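Local coordinates for putative NADH Oxidase (Clostridium acetobutylicum, PDB 3E10), which binds flavin mononucleotide and, as a member of the nitroreductase family, probably acts as an FMN-dependent oxidoreductase, at residues N7-R12 and I155-A160. Residues are numbered along the deposited sequence; the frame is centred on the assembly and turned at random.
With FMN (flavin mononucleotide), chain L.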
loop_
_atom_site.group_PDB
_atom_site.type_symbol
_atom_site.label_atom_id
_atom_site.label_comp_id
_atom_site.label_asym_id
_atom_site.label_seq_id
_atom_site.Cartn_x
_atom_site.Cartn_y
_atom_site.Cartn_z
ATOM N N ASN B 7 2.813 -14.395 -4.348
ATOM C CA ASN B 7 3.533 -15.236 -3.395
ATOM C C ASN B 7 3.901 -14.551 -2.083
ATOM O O ASN B 7 4.251 -15.220 -1.130
ATOM C CB ASN B 7 4.777 -15.834 -4.056
ATOM C CG ASN B 7 4.440 -16.961 -5.015
ATOM O OD1 ASN B 7 3.870 -17.964 -4.626
ATOM N ND2 ASN B 7 4.810 -16.799 -6.276
ATOM N N ARG B 8 3.836 -13.220 -2.038
ATOM C CA ARG B 8 4.151 -12.513 -0.799
ATOM C C ARG B 8 3.229 -12.990 0.332
ATOM O O ARG B 8 1.998 -12.905 0.205
ATOM C CB ARG B 8 3.926 -11.037 -1.007
ATOM C CG ARG B 8 4.135 -10.162 0.257
ATOM C CD ARG B 8 3.127 -9.017 0.391
ATOM N NE ARG B 8 1.736 -9.498 0.365
ATOM C CZ ARG B 8 1.089 -10.068 1.379
ATOM N NH1 ARG B 8 1.700 -10.302 2.527
ATOM N NH2 ARG B 8 -0.170 -10.453 1.216
ATOM N N ARG B 9 3.837 -13.434 1.438
ATOM C CA ARG B 9 3.071 -13.869 2.602
ATOM C C ARG B 9 3.579 -13.161 3.853
ATOM O O ARG B 9 4.737 -12.745 3.930
ATOM C CB ARG B 9 3.194 -15.399 2.824
ATOM C CG ARG B 9 2.604 -16.265 1.710
ATOM C CD ARG B 9 1.138 -16.550 1.853
ATOM N NE ARG B 9 0.259 -15.391 1.711
ATOM C CZ ARG B 9 -0.164 -14.927 0.536
ATOM N NH1 ARG B 9 0.221 -15.477 -0.618
ATOM N NH2 ARG B 9 -0.961 -13.879 0.515
ATOM N N SER B 10 2.737 -13.089 4.880
ATOM C CA SER B 10 3.213 -12.672 6.189
ATOM C C SER B 10 3.996 -13.819 6.833
ATOM O O SER B 10 3.437 -14.874 7.147
ATOM C CB SER B 10 2.030 -12.275 7.082
ATOM O OG SER B 10 1.477 -11.041 6.675
ATOM N N ILE B 11 5.290 -13.597 7.017
ATOM C CA ILE B 11 6.199 -14.560 7.600
ATOM C C ILE B 11 6.651 -14.024 8.941
ATOM O O ILE B 11 7.136 -12.892 9.027
ATOM C CB ILE B 11 7.375 -14.874 6.627
ATOM C CG1 ILE B 11 6.804 -15.650 5.394
ATOM C CG2 ILE B 11 8.488 -15.666 7.372
ATOM C CD1 ILE B 11 7.815 -16.022 4.321
ATOM N N ARG B 12 6.423 -14.831 9.991
ATOM C CA ARG B 12 6.491 -14.399 11.386
ATOM C C ARG B 12 7.540 -15.093 12.226
ATOM O O ARG B 12 7.626 -14.847 13.424
ATOM C CB ARG B 12 5.124 -14.565 12.032
ATOM C CG ARG B 12 4.046 -13.708 11.359
ATOM C CD ARG B 12 2.704 -13.858 12.074
ATOM N NE ARG B 12 1.703 -12.927 11.585
ATOM C CZ ARG B 12 0.819 -13.183 10.627
ATOM N NH1 ARG B 12 0.754 -14.369 10.032
ATOM N NH2 ARG B 12 -0.039 -12.236 10.261
ATOM N N ILE B 155 -1.302 -18.222 -1.752
ATOM C CA ILE B 155 -2.610 -18.501 -1.152
ATOM C C ILE B 155 -3.576 -17.628 -1.970
ATOM O O ILE B 155 -3.466 -16.408 -1.982
ATOM C CB ILE B 155 -2.692 -18.164 0.345
ATOM C CG1 ILE B 155 -1.718 -19.039 1.148
ATOM C CG2 ILE B 155 -4.100 -18.277 0.838
ATOM C CD1 ILE B 155 -1.650 -18.694 2.636
ATOM N N ASP B 156 -4.481 -18.264 -2.697
ATOM C CA ASP B 156 -5.325 -17.576 -3.655
ATOM C C ASP B 156 -6.513 -16.972 -2.920
ATOM O O ASP B 156 -7.418 -17.697 -2.446
ATOM C CB ASP B 156 -5.787 -18.557 -4.725
ATOM C CG ASP B 156 -6.501 -17.883 -5.876
ATOM O OD1 ASP B 156 -6.757 -16.663 -5.829
ATOM O OD2 ASP B 156 -6.831 -18.613 -6.845
ATOM N N ARG B 157 -6.511 -15.647 -2.817
ATOM C CA ARG B 157 -7.549 -14.914 -2.086
ATOM C C ARG B 157 -8.590 -14.306 -3.014
ATOM O O ARG B 157 -9.487 -13.568 -2.581
ATOM C CB ARG B 157 -6.905 -13.821 -1.255
ATOM C CG ARG B 157 -5.921 -14.322 -0.210
ATOM C CD ARG B 157 -6.482 -14.220 1.172
ATOM N NE ARG B 157 -5.595 -14.852 2.143
ATOM C CZ ARG B 157 -4.485 -14.295 2.609
ATOM N NH1 ARG B 157 -4.102 -13.100 2.203
ATOM N NH2 ARG B 157 -3.727 -14.936 3.474
ATOM N N PHE B 158 -8.494 -14.601 -4.304
ATOM C CA PHE B 158 -9.446 -14.015 -5.241
ATOM C C PHE B 158 -10.884 -14.395 -4.878
ATOM O O PHE B 158 -11.183 -15.560 -4.588
ATOM C CB PHE B 158 -9.154 -14.497 -6.656
ATOM C CG PHE B 158 -10.021 -13.850 -7.728
ATOM C CD1 PHE B 158 -9.929 -12.477 -8.013
ATOM C CD2 PHE B 158 -10.886 -14.628 -8.495
ATOM C CE1 PHE B 158 -10.698 -11.912 -9.034
ATOM C CE2 PHE B 158 -11.661 -14.054 -9.519
ATOM C CZ PHE B 158 -11.569 -12.720 -9.786
ATOM N N ASP B 159 -11.783 -13.423 -4.969
ATOM C CA ASP B 159 -13.205 -13.653 -4.788
ATOM C C ASP B 159 -13.963 -12.790 -5.800
ATOM O O ASP B 159 -14.077 -11.602 -5.624
ATOM C CB ASP B 159 -13.602 -13.281 -3.377
ATOM C CG ASP B 159 -15.079 -13.524 -3.094
ATOM O OD1 ASP B 159 -15.852 -13.934 -4.021
ATOM O OD2 ASP B 159 -15.441 -13.305 -1.903
ATOM N N ALA B 160 -14.506 -13.411 -6.832
ATOM C CA ALA B 160 -15.187 -12.666 -7.884
ATOM C C ALA B 160 -16.417 -11.921 -7.387
ATOM O O ALA B 160 -16.871 -10.963 -8.039
ATOM C CB ALA B 160 -15.560 -13.604 -9.054
HETATM N N1 FMN L . 0.288 -9.392 11.363
HETATM C C2 FMN L . 0.742 -9.600 12.633
HETATM O O2 FMN L . 1.201 -10.705 12.952
HETATM N N3 FMN L . 0.710 -8.569 13.535
HETATM C C4 FMN L . 0.148 -7.342 13.259
HETATM O O4 FMN L . 0.144 -6.428 14.117
HETATM C C4A FMN L . -0.303 -7.123 11.956
HETATM N N5 FMN L . -0.803 -5.895 11.616
HETATM C C5A FMN L . -1.192 -5.674 10.297
HETATM C C6 FMN L . -1.690 -4.419 9.962
HETATM C C7 FMN L . -2.103 -4.133 8.656
HETATM C C7M FMN L . -2.558 -2.769 8.292
HETATM C C8 FMN L . -1.978 -5.133 7.679
HETATM C C8M FMN L . -2.196 -4.794 6.202
HETATM C C9 FMN L . -1.475 -6.390 8.035
HETATM C C9A FMN L . -1.098 -6.684 9.334
HETATM N N10 FMN L . -0.620 -7.943 9.712
HETATM C C10 FMN L . -0.186 -8.157 11.013
HETATM C "C1'" FMN L . -0.485 -9.000 8.698
HETATM C "C2'" FMN L . -1.858 -9.627 8.407
HETATM O "O2'" FMN L . -2.316 -10.453 9.476
HETATM C "C3'" FMN L . -1.766 -10.476 7.135
HETATM O "O3'" FMN L . -1.515 -9.604 6.046
HETATM C "C4'" FMN L . -3.016 -11.330 6.853
HETATM O "O4'" FMN L . -3.168 -12.353 7.833
HETATM C "C5'" FMN L . -3.020 -11.986 5.474
HETATM O "O5'" FMN L . -1.910 -12.877 5.309
HETATM P P FMN L . -0.813 -12.589 4.184
HETATM O O1P FMN L . -1.525 -12.406 2.868
HETATM O O2P FMN L . -0.078 -11.338 4.542
HETATM O O3P FMN L . 0.052 -13.829 4.193
#
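R9 and R157 come together at one phosphate oxygen of FMN in a ligand-bridged contact between the loop that follows helix 4-7 and the C-terminal loop that leads to strand 163-165. Residues 7-12 and 155-160 share no direct hydrogen bond; FMN O1P ties them together, accepting from R9 NH2 at 2.8 Å and from R157 NH1 at 2.8 Å. The two guanidinium planes stand 80° apart, and O1P lies at the edge of each, near its plane. Bends at chi2 and chi3 (-86° and 67°) let R9 NE and NH2 both face the phosphate, NE donating to FMN O3P at 2.9 Å. I155 lies over one face of this group with CB, while its CD1 touches R9 CD at 3.6 Å. R9 NH1 donates to the backbone carbonyl of K153, which, with the two phosphate bonds, should restrict rotation of the group.

R8 and S10 add to the phosphate site: R8 donates NH1 to O2P and NH2 to O1P, and S10 gives its backbone N to O3P and its OG to FMN O2P at 2.7 Å. Further along, R12 NE reaches the flavin O2 at 2.7 Å and its NH2 reaches N1. Q33 of the second subunit bonds the backbone of I155 and R157, holding the C-terminal loop at the dimer interface. Three arginines converging on FMN O1P would offset the phosphate charge, and this shared anion probably lets R9 NH2 and R157 NH1 sit only 3.6 Å apart.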